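Local coordinates for putative peptidyl-arginine deiminase family protein (Campylobacter jejuni subsp. jejuni serotype O:2, PDB 6B10) that probably acts as an agmatine deiminase, hydrolysing agmatine to N-carbamoylputrescine on the bacterial route to putrescine, at residues Y21-L26 and K56-A61; S25-K30 and N84-R89; F79-N84 and N122-K127; G92-V97 and S324-F329. One frame throughout, in Å; residues are numbered along the deposited sequence.

Contact 1: residues Y21-L26 and K56-A61; sequences YLMLSL and KVLLIA
Leu24 and Val57 meet at the tightest apolar point between the two strands, where Leu24 CD1 presses on Val57 CG1 at 3.5 Å. Leu24 reaches it by setting CG beside its own backbone N (chi1 -53°), and the same methyl also rests 3.8 Å from Leu59 CD2, whose side chain runs alongside and points the same way. Branched aliphatic residues suit this face, because Tyr44, Phe47 and Val51 of helix 37-52 close over it. That helix is the crossover of a beta-alpha-beta unit: strands 19-25 and 56-61 lie parallel and adjacent, and five backbone hydrogen bonds join residues 22-26 to 56-60, among them Leu58 N to Leu22 O (2.9 Å) and Ile60 N to Leu24 O (2.8 Å). On the other face the flank of Tyr21 covers Leu58, with CD1 3.8 Å from Leu58 CB, and Leu128 and Lys132 of helix 120-133 pack above. Packing is looser at the start of the strands. Here Lys56, partly exposed, runs alongside the tyrosine so that NZ stands 4.4 Å from the ring centroid and 34° off the normal, an off-centre cation-pi contact. A long flexible chain serves well at such a partly exposed strand start: its ammonium also pairs with Glu20 in a salt bridge, while Tyr21 OH bonds to Glu77.

Contact 2: residues S25-K30 and N84-R89; sequences SLPHEK and NDTWIR
Ser25 O is met by carbon: Thr86 CB and CG2 both lie about 3.2 Å from this carbonyl oxygen, a close approach between the end of strand 19-25 and the loop before helix 88-91. The methyl continues along the backbone, with CG2 3.5 Å from Leu26 O, and the Thr86 side chain crosses that of Pro27 at about a right angle, CG2 4.0 Å from Pro27 CG. Threonine fits because its two branches do different work. Its hydroxyl takes the crowded position between backbone N and carbonyl carbon (chi1 59°), where OG1 bonds to Trp33 NE1 and lies over the centre of the Trp87 ring, while the methyl faces residues 25-27. Beside it Ser25 OG gives a weak hydrogen bond, 3.3 Å long, to Asp85 O. The chain 85-88 is folded by its own bonds: Asp85 OD1 accepts from Trp87 N at 2.7 Å in an Asx turn, the donor lying 49° out of the carboxylate plane, and an inverse gamma turn centred on Trp87 leads towards helix 88-91. Further out, the His28 ring packs against Asn84, with NE2 3.8 Å from Asn84 CA. NE2 also bonds to Thr83 O, a carbonyl, which implies a hydrogen on that nitrogen. With one weak bond between the segments themselves, their fit depends on close packing and on polar groups tied to Trp33 and Thr83.

Contact 3: residues F79-N84 and N122-K127; sequences FKCDTN and NAVNSK
Thr83 OG1 has two weak hydrogen-bonding partners, the backbone oxygen of Asp85 and the carboxylate oxygen OD1 of Asp121 in helix 120-133, while the CB of the same threonine lies 4.2 Å from Val124 CG2. A small hydroxyl residue is well placed here, since it can meet polar partners and still lay carbon against the helix. Val124 CG2 is the methyl that the chain after the strand passes over: besides Thr83 it touches Asp82 O at 3.5 Å and Cys81 SG at 3.8 Å. Valine puts this methyl there by holding CG1 anti to the backbone N (chi1 168°), with CG2 on the side of that nitrogen. The cysteine sulfur likewise stands anti to its backbone N (chi1 172°), aimed at the helix, where it lies between Val124 and Lys127 as a compact apolar group, 3.9 Å from Lys127 CG. Only the root of that lysine takes part. Its CB packs 4.1 Å from Phe79 CZ, its own carbonyl oxygen lies 3.8 Å from the same CZ, and the charged end leads off to the exposed surface, as suits a helix margin. Strand 76-80 is one of the two outer strands of its sheet, and Phe79 and Cys81 pair through their backbones with Leu59 and Ala61 of strand 56-61. Helix 120-133 lies across this face, where Phe79 also meets Leu128 and Glu131, and on its far flank Asn125 ND2 bonds to the backbone oxygen of Phe91, a residue of the potassium site.

Contact 4: residues G92-V97 and S324-F329; sequences GAIDIV and SCQNRF
Strands 94-98 and 326-329 belong to different sheets, and Asp95 bridges them by accepting from Phe329 N. The bond is short and straight, 2.9 Å to OD2 with 172° at the hydrogen, and arrives nearly along the C-O axis of the carboxylate. OD2 also sits in the plane of the Phe329 ring at its edge, 3.6 Å from CD2, where the ring hydrogens are slightly positive, and it forms a salt bridge with Arg333. Aspartate suits the spot, for its second oxygen OD1 takes a hydrogen from a water at 2.7 Å that in turn accepts from Arg328 NH1; that guanidinium also has a salt bridge to Glu135. The strand axes, 7.1 Å apart at closest, are too distant for direct backbone pairing, so waters bridge the two strands, which lie in two sheets of the alpha/beta fold of the guanidino-group-modifying enzymes. Asn327 O accepts from two waters, one donating also to Ala93 O (2.8 Å) and the other accepting from Asp95 N (2.8 Å). Nearer the potassium ion, bound by Phe91, Asp106 and Phe107, the two segments pack directly. Gln326 CG lies 3.6 Å from Ala93 O, and a bend at chi2 (58°) lets OE1 turn back to accept from Asn327 N on a lone pair. Gly92, with no side chain, lets Gln326 CG come in close over it.

Strand 19-25 ties most of this together: contact 1 pairs it with 56-61, contact 4 involves its other neighbour, 326-329, and contact 2 takes over where it ends. Contact 3 lies at the opposite edge of that sheet, on strand 76-80, and shares Asn84 with contact 2. Contacts 1, 2 and 4 are buried. Contact 1, the largest, is built from regular backbone bonds and aliphatic packing; contact 3, farthest from the chain centre, is mostly apolar but reaches the surface at Lys127. Contact 2 joins the strand end and its following loop to the approach to helix 88-91, and contact 4, nearest the centre, is polar and hydrated. Arg89 links contacts 2 and 4 through Asn327.

Contact 1: residues Y21-L26 and K56-A61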
loop_
_atom_site.group_PDB
_atom_site.type_symbol
_atom_site.label_atom_id
_atom_site.label_comp_id
_atom_site.label_asym_id
_atom_site.label_seq_id
_atom_site.Cartn_x
_atom_site.Cartn_y
_atom_site.Cartn_z
ATOM N N TYR A 21 -12.468 -2.053 -6.649
ATOM C CA TYR A 21 -11.447 -1.516 -7.547
ATOM C C TYR A 21 -10.051 -1.567 -6.946
ATOM O O TYR A 21 -9.885 -1.445 -5.730
ATOM C CB TYR A 21 -11.718 -0.042 -7.837
ATOM C CG TYR A 21 -12.898 0.259 -8.737
ATOM C CD1 TYR A 21 -12.769 0.228 -10.121
ATOM C CD2 TYR A 21 -14.131 0.624 -8.202
ATOM C CE1 TYR A 21 -13.835 0.533 -10.946
ATOM C CE2 TYR A 21 -15.208 0.924 -9.021
ATOM C CZ TYR A 21 -15.054 0.880 -10.388
ATOM O OH TYR A 21 -16.122 1.182 -11.200
ATOM N N LEU A 22 -9.050 -1.731 -7.811
ATOM C CA LEU A 22 -7.707 -1.240 -7.529
ATOM C C LEU A 22 -7.513 0.044 -8.341
ATOM O O LEU A 22 -7.774 0.088 -9.547
ATOM C CB LEU A 22 -6.626 -2.267 -7.881
ATOM C CG LEU A 22 -5.239 -1.975 -7.284
ATOM C CD1 LEU A 22 -5.225 -2.184 -5.778
ATOM C CD2 LEU A 22 -4.158 -2.836 -7.917
ATOM N N MET A 23 -7.049 1.085 -7.670
ATOM C CA MET A 23 -6.938 2.391 -8.282
ATOM C C MET A 23 -5.477 2.789 -8.422
ATOM O O MET A 23 -4.686 2.611 -7.498
ATOM C CB MET A 23 -7.691 3.404 -7.438
ATOM C CG MET A 23 -9.137 2.997 -7.185
ATOM S SD MET A 23 -10.082 4.218 -6.265
ATOM C CE MET A 23 -9.118 4.366 -4.766
ATOM N N LEU A 24 -5.126 3.314 -9.592
ATOM C CA LEU A 24 -3.770 3.760 -9.883
ATOM C C LEU A 24 -3.776 5.117 -10.587
ATOM O O LEU A 24 -4.732 5.473 -11.283
ATOM C CB LEU A 24 -3.049 2.735 -10.766
ATOM C CG LEU A 24 -3.044 1.280 -10.275
ATOM C CD1 LEU A 24 -4.163 0.479 -10.917
ATOM C CD2 LEU A 24 -1.705 0.599 -10.542
ATOM N N SER A 25 -2.696 5.865 -10.400
ATOM C CA SER A 25 -2.494 7.130 -11.089
ATOM C C SER A 25 -1.367 6.965 -12.103
ATOM O O SER A 25 -0.200 6.860 -11.732
ATOM C CB SER A 25 -2.150 8.221 -10.083
ATOM O OG SER A 25 -1.915 9.453 -10.739
ATOM N N LEU A 26 -1.724 6.943 -13.386
ATOM C CA LEU A 26 -0.755 6.722 -14.460
ATOM C C LEU A 26 0.398 7.728 -14.470
ATOM O O LEU A 26 0.201 8.910 -14.170
ATOM C CB LEU A 26 -1.443 6.746 -15.825
ATOM C CG LEU A 26 -2.372 5.577 -16.142
ATOM C CD1 LEU A 26 -3.015 5.790 -17.501
ATOM C CD2 LEU A 26 -1.641 4.240 -16.113
ATOM N N LYS A 56 -11.837 -5.345 -11.017
ATOM C CA LYS A 56 -11.800 -4.130 -11.817
ATOM C C LYS A 56 -10.620 -3.257 -11.427
ATOM O O LYS A 56 -10.175 -3.262 -10.279
ATOM C CB LYS A 56 -13.092 -3.331 -11.684
ATOM C CG LYS A 56 -14.284 -3.974 -12.359
ATOM C CD LYS A 56 -15.535 -3.137 -12.139
ATOM C CE LYS A 56 -16.129 -3.363 -10.761
ATOM N NZ LYS A 56 -17.175 -2.345 -10.476
ATOM N N VAL A 57 -10.125 -2.510 -12.402
ATOM C CA VAL A 57 -9.042 -1.575 -12.204
ATOM C C VAL A 57 -9.516 -0.209 -12.687
ATOM O O VAL A 57 -10.152 -0.107 -13.741
ATOM C CB VAL A 57 -7.797 -2.002 -13.018
ATOM C CG1 VAL A 57 -6.686 -0.961 -12.921
ATOM C CG2 VAL A 57 -7.291 -3.363 -12.554
ATOM N N LEU A 58 -9.205 0.827 -11.915
ATOM C CA LEU A 58 -9.487 2.206 -12.295
ATOM C C LEU A 58 -8.174 2.960 -12.470
ATOM O O LEU A 58 -7.365 3.021 -11.548
ATOM C CB LEU A 58 -10.339 2.895 -11.227
ATOM C CG LEU A 58 -10.706 4.361 -11.498
ATOM C CD1 LEU A 58 -11.479 4.503 -12.799
ATOM C CD2 LEU A 58 -11.514 4.939 -10.349
ATOM N N LEU A 59 -7.971 3.534 -13.653
ATOM C CA LEU A 59 -6.766 4.300 -13.954
ATOM C C LEU A 59 -7.095 5.780 -14.041
ATOM O O LEU A 59 -8.003 6.171 -14.767
ATOM C CB LEU A 59 -6.166 3.838 -15.277
ATOM C CG LEU A 59 -5.827 2.355 -15.410
ATOM C CD1 LEU A 59 -5.369 2.055 -16.829
ATOM C CD2 LEU A 59 -4.763 1.942 -14.403
ATOM N N ILE A 60 -6.343 6.591 -13.302
ATOM C CA ILE A 60 -6.552 8.030 -13.223
ATOM C C ILE A 60 -5.425 8.728 -13.979
ATOM O O ILE A 60 -4.258 8.446 -13.737
ATOM C CB ILE A 60 -6.548 8.502 -11.755
ATOM C CG1 ILE A 60 -7.600 7.738 -10.942
ATOM C CG2 ILE A 60 -6.805 10.001 -11.660
ATOM C CD1 ILE A 60 -7.438 7.863 -9.440
ATOM N N ALA A 61 -5.780 9.629 -14.898
ATOM C CA ALA A 61 -4.794 10.373 -15.688
ATOM C C ALA A 61 -5.395 11.652 -16.285
ATOM O O ALA A 61 -6.609 11.728 -16.489
ATOM C CB ALA A 61 -4.240 9.497 -16.797
#

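Contact 2: residues S25-K30 and N84-R89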
loop_
_atom_site.group_PDB
_atom_site.type_symbol
_atom_site.label_atom_id
_atom_site.label_comp_id
_atom_site.label_asym_id
_atom_site.label_seq_id
_atom_site.Cartn_x
_atom_site.Cartn_y
_atom_site.Cartn_z
ATOM N N SER A 25 -2.696 5.865 -10.400
ATOM C CA SER A 25 -2.494 7.130 -11.089
ATOM C C SER A 25 -1.367 6.965 -12.103
ATOM O O SER A 25 -0.200 6.860 -11.732
ATOM C CB SER A 25 -2.150 8.221 -10.083
ATOM O OG SER A 25 -1.915 9.453 -10.739
ATOM N N LEU A 26 -1.724 6.943 -13.386
ATOM C CA LEU A 26 -0.755 6.722 -14.460
ATOM C C LEU A 26 0.398 7.728 -14.470
ATOM O O LEU A 26 0.201 8.910 -14.170
ATOM C CB LEU A 26 -1.443 6.746 -15.825
ATOM C CG LEU A 26 -2.372 5.577 -16.142
ATOM C CD1 LEU A 26 -3.015 5.790 -17.501
ATOM C CD2 LEU A 26 -1.641 4.240 -16.113
ATOM N N PRO A 27 1.616 7.253 -14.790
ATOM C CA PRO A 27 2.700 8.180 -15.094
ATOM C C PRO A 27 2.455 8.831 -16.447
ATOM O O PRO A 27 1.968 8.173 -17.361
ATOM C CB PRO A 27 3.946 7.284 -15.148
ATOM C CG PRO A 27 3.542 5.983 -14.547
ATOM C CD PRO A 27 2.076 5.854 -14.808
ATOM N N HIS A 28 2.766 10.114 -16.558
ATOM C CA HIS A 28 2.628 10.833 -17.824
ATOM C C HIS A 28 3.849 11.701 -18.080
ATOM O O HIS A 28 4.629 11.980 -17.163
ATOM C CB HIS A 28 1.345 11.679 -17.849
ATOM C CG HIS A 28 1.123 12.498 -16.613
ATOM N ND1 HIS A 28 1.920 13.571 -16.273
ATOM C CD2 HIS A 28 0.180 12.411 -15.645
ATOM C CE1 HIS A 28 1.485 14.101 -15.145
ATOM N NE2 HIS A 28 0.428 13.416 -14.743
ATOM N N GLU A 29 4.002 12.125 -19.333
ATOM C CA GLU A 29 5.114 12.979 -19.749
ATOM C C GLU A 29 4.952 14.393 -19.198
ATOM O O GLU A 29 4.652 15.325 -19.939
ATOM C CB GLU A 29 5.207 13.023 -21.278
ATOM N N LYS A 30 5.156 14.534 -17.890
ATOM C CA LYS A 30 5.010 15.812 -17.188
ATOM C C LYS A 30 5.607 15.726 -15.783
ATOM O O LYS A 30 6.316 16.632 -15.349
ATOM C CB LYS A 30 3.541 16.230 -17.101
ATOM N N ASN A 84 0.093 14.668 -10.862
ATOM C CA ASN A 84 1.501 14.422 -11.193
ATOM C C ASN A 84 2.059 13.222 -10.425
ATOM O O ASN A 84 2.586 12.289 -11.031
ATOM C CB ASN A 84 2.363 15.678 -10.984
ATOM C CG ASN A 84 2.115 16.360 -9.650
ATOM O OD1 ASN A 84 1.145 16.063 -8.949
ATOM N ND2 ASN A 84 2.997 17.286 -9.294
ATOM N N ASP A 85 1.922 13.246 -9.101
ATOM C CA ASP A 85 2.292 12.123 -8.243
ATOM C C ASP A 85 1.514 10.865 -8.649
ATOM O O ASP A 85 0.285 10.896 -8.750
ATOM C CB ASP A 85 1.987 12.481 -6.785
ATOM C CG ASP A 85 2.471 11.434 -5.795
ATOM O OD1 ASP A 85 3.033 10.402 -6.211
ATOM O OD2 ASP A 85 2.278 11.647 -4.581
ATOM N N THR A 86 2.237 9.774 -8.896
ATOM C CA THR A 86 1.620 8.488 -9.231
ATOM C C THR A 86 1.419 7.589 -7.999
ATOM O O THR A 86 0.727 6.575 -8.068
ATOM C CB THR A 86 2.468 7.718 -10.258
ATOM O OG1 THR A 86 3.781 7.494 -9.729
ATOM C CG2 THR A 86 2.568 8.497 -11.558
ATOM N N TRP A 87 2.028 7.959 -6.878
ATOM C CA TRP A 87 1.984 7.132 -5.682
ATOM C C TRP A 87 0.675 7.369 -4.944
ATOM O O TRP A 87 0.633 8.068 -3.940
ATOM C CB TRP A 87 3.194 7.417 -4.791
ATOM C CG TRP A 87 4.514 7.228 -5.507
ATOM C CD1 TRP A 87 5.452 8.187 -5.758
ATOM C CD2 TRP A 87 5.022 6.012 -6.081
ATOM N NE1 TRP A 87 6.514 7.645 -6.440
ATOM C CE2 TRP A 87 6.277 6.312 -6.651
ATOM C CE3 TRP A 87 4.541 4.701 -6.165
ATOM C CZ2 TRP A 87 7.059 5.349 -7.295
ATOM C CZ3 TRP A 87 5.319 3.742 -6.808
ATOM C CH2 TRP A 87 6.563 4.073 -7.363
ATOM N N ILE A 88 -0.393 6.774 -5.465
ATOM C CA ILE A 88 -1.743 7.014 -4.946
ATOM C C ILE A 88 -1.943 6.478 -3.520
ATOM O O ILE A 88 -2.757 7.016 -2.773
ATOM C CB ILE A 88 -2.834 6.477 -5.910
ATOM C CG1 ILE A 88 -4.231 6.922 -5.455
ATOM C CG2 ILE A 88 -2.788 4.963 -6.027
ATOM C CD1 ILE A 88 -5.298 6.766 -6.517
ATOM N N ARG A 89 -1.203 5.435 -3.140
ATOM C CA ARG A 89 -1.202 4.948 -1.754
ATOM C C ARG A 89 -0.894 6.075 -0.747
ATOM O O ARG A 89 -1.420 6.075 0.368
ATOM C CB ARG A 89 -0.190 3.798 -1.605
ATOM C CG ARG A 89 -0.106 3.135 -0.225
ATOM C CD ARG A 89 -1.259 2.195 0.098
ATOM N NE ARG A 89 -1.518 1.218 -0.960
ATOM C CZ ARG A 89 -2.508 0.325 -0.930
ATOM N NH1 ARG A 89 -3.313 0.249 0.118
ATOM N NH2 ARG A 89 -2.684 -0.506 -1.950
#

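Contact 3: residues F79-N84 and N122-K127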
loop_
_atom_site.group_PDB
_atom_site.type_symbol
_atom_site.label_atom_id
_atom_site.label_comp_id
_atom_site.label_asym_id
_atom_site.label_seq_id
_atom_site.Cartn_x
_atom_site.Cartn_y
_atom_site.Cartn_z
ATOM N N PHE A 79 -10.672 7.472 -15.690
ATOM C CA PHE A 79 -11.236 8.672 -15.092
ATOM C C PHE A 79 -10.325 9.866 -15.353
ATOM O O PHE A 79 -9.208 9.928 -14.834
ATOM C CB PHE A 79 -11.428 8.484 -13.589
ATOM C CG PHE A 79 -11.927 9.716 -12.890
ATOM C CD1 PHE A 79 -13.244 10.132 -13.046
ATOM C CD2 PHE A 79 -11.084 10.468 -12.085
ATOM C CE1 PHE A 79 -13.709 11.272 -12.410
ATOM C CE2 PHE A 79 -11.544 11.608 -11.443
ATOM C CZ PHE A 79 -12.856 12.011 -11.606
ATOM N N LYS A 80 -10.810 10.810 -16.158
ATOM C CA LYS A 80 -10.048 12.007 -16.497
ATOM C C LYS A 80 -9.896 12.901 -15.272
ATOM O O LYS A 80 -10.885 13.256 -14.626
ATOM C CB LYS A 80 -10.729 12.781 -17.629
ATOM N N CYS A 81 -8.650 13.252 -14.957
ATOM C CA CYS A 81 -8.338 14.087 -13.798
ATOM C C CYS A 81 -6.850 14.419 -13.778
ATOM O O CYS A 81 -6.014 13.532 -13.945
ATOM C CB CYS A 81 -8.722 13.365 -12.506
ATOM S SG CYS A 81 -8.172 14.179 -10.998
ATOM N N ASP A 82 -6.520 15.692 -13.575
ATOM C CA ASP A 82 -5.124 16.130 -13.583
ATOM C C ASP A 82 -4.407 15.675 -12.325
ATOM O O ASP A 82 -5.013 15.551 -11.262
ATOM C CB ASP A 82 -5.019 17.652 -13.712
ATOM C CG ASP A 82 -5.427 18.154 -15.084
ATOM O OD1 ASP A 82 -6.144 17.425 -15.805
ATOM O OD2 ASP A 82 -5.035 19.285 -15.441
ATOM N N THR A 83 -3.104 15.448 -12.462
ATOM C CA THR A 83 -2.262 14.969 -11.367
ATOM C C THR A 83 -0.792 15.027 -11.783
ATOM O O THR A 83 -0.469 15.398 -12.913
ATOM C CB THR A 83 -2.624 13.515 -10.971
ATOM O OG1 THR A 83 -1.833 13.100 -9.848
ATOM C CG2 THR A 83 -2.412 12.549 -12.143
ATOM N N ASN A 84 0.093 14.668 -10.862
ATOM C CA ASN A 84 1.501 14.422 -11.193
ATOM C C ASN A 84 2.059 13.222 -10.425
ATOM O O ASN A 84 2.586 12.289 -11.031
ATOM C CB ASN A 84 2.363 15.678 -10.984
ATOM C CG ASN A 84 2.115 16.360 -9.650
ATOM O OD1 ASN A 84 1.145 16.063 -8.949
ATOM N ND2 ASN A 84 2.997 17.286 -9.294
ATOM N N ASN A 122 -4.450 16.409 -3.556
ATOM C CA ASN A 122 -5.477 16.728 -2.567
ATOM C C ASN A 122 -6.853 16.860 -3.213
ATOM O O ASN A 122 -7.853 16.391 -2.668
ATOM C CB ASN A 122 -5.131 18.020 -1.829
ATOM C CG ASN A 122 -6.015 18.253 -0.622
ATOM O OD1 ASN A 122 -6.904 19.103 -0.646
ATOM N ND2 ASN A 122 -5.785 17.482 0.437
ATOM N N ALA A 123 -6.892 17.499 -4.377
ATOM C CA ALA A 123 -8.124 17.632 -5.135
ATOM C C ALA A 123 -8.562 16.293 -5.729
ATOM O O ALA A 123 -9.729 15.927 -5.611
ATOM C CB ALA A 123 -7.961 18.675 -6.228
ATOM N N VAL A 124 -7.623 15.562 -6.337
ATOM C CA VAL A 124 -7.915 14.291 -7.035
ATOM C C VAL A 124 -9.029 13.477 -6.364
ATOM O O VAL A 124 -9.943 12.989 -7.034
ATOM C CB VAL A 124 -6.652 13.390 -7.172
ATOM C CG1 VAL A 124 -7.021 11.977 -7.611
ATOM C CG2 VAL A 124 -5.657 13.977 -8.166
ATOM N N ASN A 125 -8.944 13.328 -5.046
ATOM C CA ASN A 125 -9.940 12.564 -4.300
ATOM C C ASN A 125 -11.344 13.176 -4.332
ATOM O O ASN A 125 -12.338 12.452 -4.414
ATOM C CB ASN A 125 -9.499 12.393 -2.846
ATOM C CG ASN A 125 -8.295 11.483 -2.707
ATOM O OD1 ASN A 125 -8.381 10.275 -2.958
ATOM N ND2 ASN A 125 -7.162 12.055 -2.306
ATOM N N SER A 126 -11.422 14.501 -4.243
ATOM C CA SER A 126 -12.714 15.193 -4.288
ATOM C C SER A 126 -13.386 14.983 -5.634
ATOM O O SER A 126 -14.557 14.604 -5.689
ATOM C CB SER A 126 -12.552 16.688 -4.015
ATOM O OG SER A 126 -12.175 16.911 -2.670
ATOM N N LYS A 127 -12.633 15.218 -6.709
ATOM C CA LYS A 127 -13.145 15.020 -8.067
ATOM C C LYS A 127 -13.682 13.604 -8.185
ATOM O O LYS A 127 -14.814 13.391 -8.602
ATOM C CB LYS A 127 -12.088 15.213 -9.175
ATOM C CG LYS A 127 -10.831 16.022 -8.872
ATOM C CD LYS A 127 -11.048 17.524 -8.888
ATOM C CE LYS A 127 -9.776 18.227 -9.340
ATOM N NZ LYS A 127 -9.886 19.708 -9.293
#

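Contact 4: residues G92-V97 and S324-F329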
loop_
_atom_site.group_PDB
_atom_site.type_symbol
_atom_site.label_atom_id
_atom_site.label_comp_id
_atom_site.label_asym_id
_atom_site.label_seq_id
_atom_site.Cartn_x
_atom_site.Cartn_y
_atom_site.Cartn_z
ATOM N N GLY A 92 -4.374 8.641 -1.641
ATOM C CA GLY A 92 -5.710 8.092 -1.911
ATOM C C GLY A 92 -6.614 7.973 -0.691
ATOM O O GLY A 92 -6.151 7.971 0.450
ATOM N N ALA A 93 -7.915 7.868 -0.938
ATOM C CA ALA A 93 -8.899 7.743 0.136
ATOM C C ALA A 93 -8.835 6.357 0.778
ATOM O O ALA A 93 -8.657 5.357 0.079
ATOM C CB ALA A 93 -10.295 7.999 -0.403
ATOM N N ILE A 94 -8.999 6.305 2.098
ATOM C CA ILE A 94 -8.892 5.051 2.856
ATOM C C ILE A 94 -10.255 4.645 3.417
ATOM O O ILE A 94 -10.876 5.412 4.142
ATOM C CB ILE A 94 -7.860 5.185 3.999
ATOM C CG1 ILE A 94 -6.449 5.316 3.424
ATOM C CG2 ILE A 94 -7.905 3.983 4.932
ATOM C CD1 ILE A 94 -5.445 5.881 4.406
ATOM N N ASP A 95 -10.708 3.438 3.083
ATOM C CA ASP A 95 -11.997 2.933 3.561
ATOM C C ASP A 95 -11.956 2.454 5.002
ATOM O O ASP A 95 -10.981 1.836 5.427
ATOM C CB ASP A 95 -12.489 1.760 2.698
ATOM C CG ASP A 95 -12.975 2.194 1.327
ATOM O OD1 ASP A 95 -13.397 3.361 1.166
ATOM O OD2 ASP A 95 -12.951 1.348 0.406
ATOM N N ILE A 96 -13.034 2.742 5.735
ATOM C CA ILE A 96 -13.351 2.076 6.997
ATOM C C ILE A 96 -14.790 1.599 6.922
ATOM O O ILE A 96 -15.544 2.036 6.054
ATOM C CB ILE A 96 -13.191 3.002 8.220
ATOM C CG1 ILE A 96 -13.953 4.323 8.023
ATOM C CG2 ILE A 96 -11.720 3.275 8.489
ATOM C CD1 ILE A 96 -14.215 5.073 9.313
ATOM N N VAL A 97 -15.165 0.692 7.811
ATOM C CA VAL A 97 -16.570 0.356 8.002
ATOM C C VAL A 97 -17.061 1.230 9.152
ATOM O O VAL A 97 -16.519 1.176 10.255
ATOM C CB VAL A 97 -16.789 -1.133 8.339
ATOM C CG1 VAL A 97 -18.272 -1.476 8.284
ATOM C CG2 VAL A 97 -16.023 -2.033 7.373
ATOM N N SER A 324 2.068 2.281 -5.513
ATOM C CA SER A 324 1.451 2.782 -6.742
ATOM C C SER A 324 -0.055 2.525 -6.865
ATOM O O SER A 324 -0.633 2.789 -7.918
ATOM C CB SER A 324 2.124 2.131 -7.943
ATOM O OG SER A 324 1.575 0.849 -8.153
ATOM N N CYS A 325 -0.698 1.998 -5.828
ATOM C CA CYS A 325 -2.110 1.676 -5.943
ATOM C C CYS A 325 -2.866 1.880 -4.646
ATOM O O CYS A 325 -2.274 2.047 -3.578
ATOM C CB CYS A 325 -2.287 0.247 -6.457
ATOM S SG CYS A 325 -1.667 -1.067 -5.371
ATOM N N GLN A 326 -4.186 1.918 -4.756
ATOM C CA GLN A 326 -5.046 2.007 -3.589
ATOM C C GLN A 326 -6.246 1.088 -3.788
ATOM O O GLN A 326 -6.749 0.928 -4.900
ATOM C CB GLN A 326 -5.483 3.452 -3.355
ATOM C CG GLN A 326 -6.351 3.677 -2.123
ATOM C CD GLN A 326 -5.684 3.239 -0.828
ATOM O OE1 GLN A 326 -5.588 2.042 -0.540
ATOM N NE2 GLN A 326 -5.227 4.204 -0.037
ATOM N N ASN A 327 -6.688 0.475 -2.703
ATOM C CA ASN A 327 -7.793 -0.462 -2.753
ATOM C C ASN A 327 -9.082 0.252 -2.385
ATOM O O ASN A 327 -9.095 1.096 -1.495
ATOM C CB ASN A 327 -7.533 -1.631 -1.786
ATOM C CG ASN A 327 -6.136 -2.196 -1.932
ATOM O OD1 ASN A 327 -5.185 -1.698 -1.324
ATOM N ND2 ASN A 327 -5.998 -3.224 -2.760
ATOM N N ARG A 328 -10.158 -0.084 -3.085
ATOM C CA ARG A 328 -11.492 0.400 -2.744
ATOM C C ARG A 328 -12.338 -0.840 -2.526
ATOM O O ARG A 328 -12.493 -1.664 -3.428
ATOM C CB ARG A 328 -12.063 1.280 -3.861
ATOM C CG ARG A 328 -13.514 1.696 -3.642
ATOM C CD ARG A 328 -13.949 2.782 -4.617
ATOM N NE ARG A 328 -15.411 2.878 -4.682
ATOM C CZ ARG A 328 -16.172 3.613 -3.871
ATOM N NH1 ARG A 328 -15.636 4.352 -2.902
ATOM N NH2 ARG A 328 -17.490 3.609 -4.029
ATOM N N PHE A 329 -12.858 -0.988 -1.315
ATOM C CA PHE A 329 -13.467 -2.249 -0.913
ATOM C C PHE A 329 -14.921 -2.355 -1.344
ATOM O O PHE A 329 -15.570 -1.350 -1.630
ATOM C CB PHE A 329 -13.273 -2.480 0.589
ATOM C CG PHE A 329 -11.833 -2.663 0.954
ATOM C CD1 PHE A 329 -11.254 -3.923 0.932
ATOM C CD2 PHE A 329 -11.028 -1.562 1.224
ATOM C CE1 PHE A 329 -9.910 -4.092 1.212
ATOM C CE2 PHE A 329 -9.683 -1.724 1.512
ATOM C CZ PHE A 329 -9.126 -2.993 1.508
HETATM O O HOH W 1 -10.230 3.918 -1.687
HETATM O O HOH W 2 -13.188 4.072 -1.419
HETATM O O HOH W 3 -9.119 1.969 1.288
#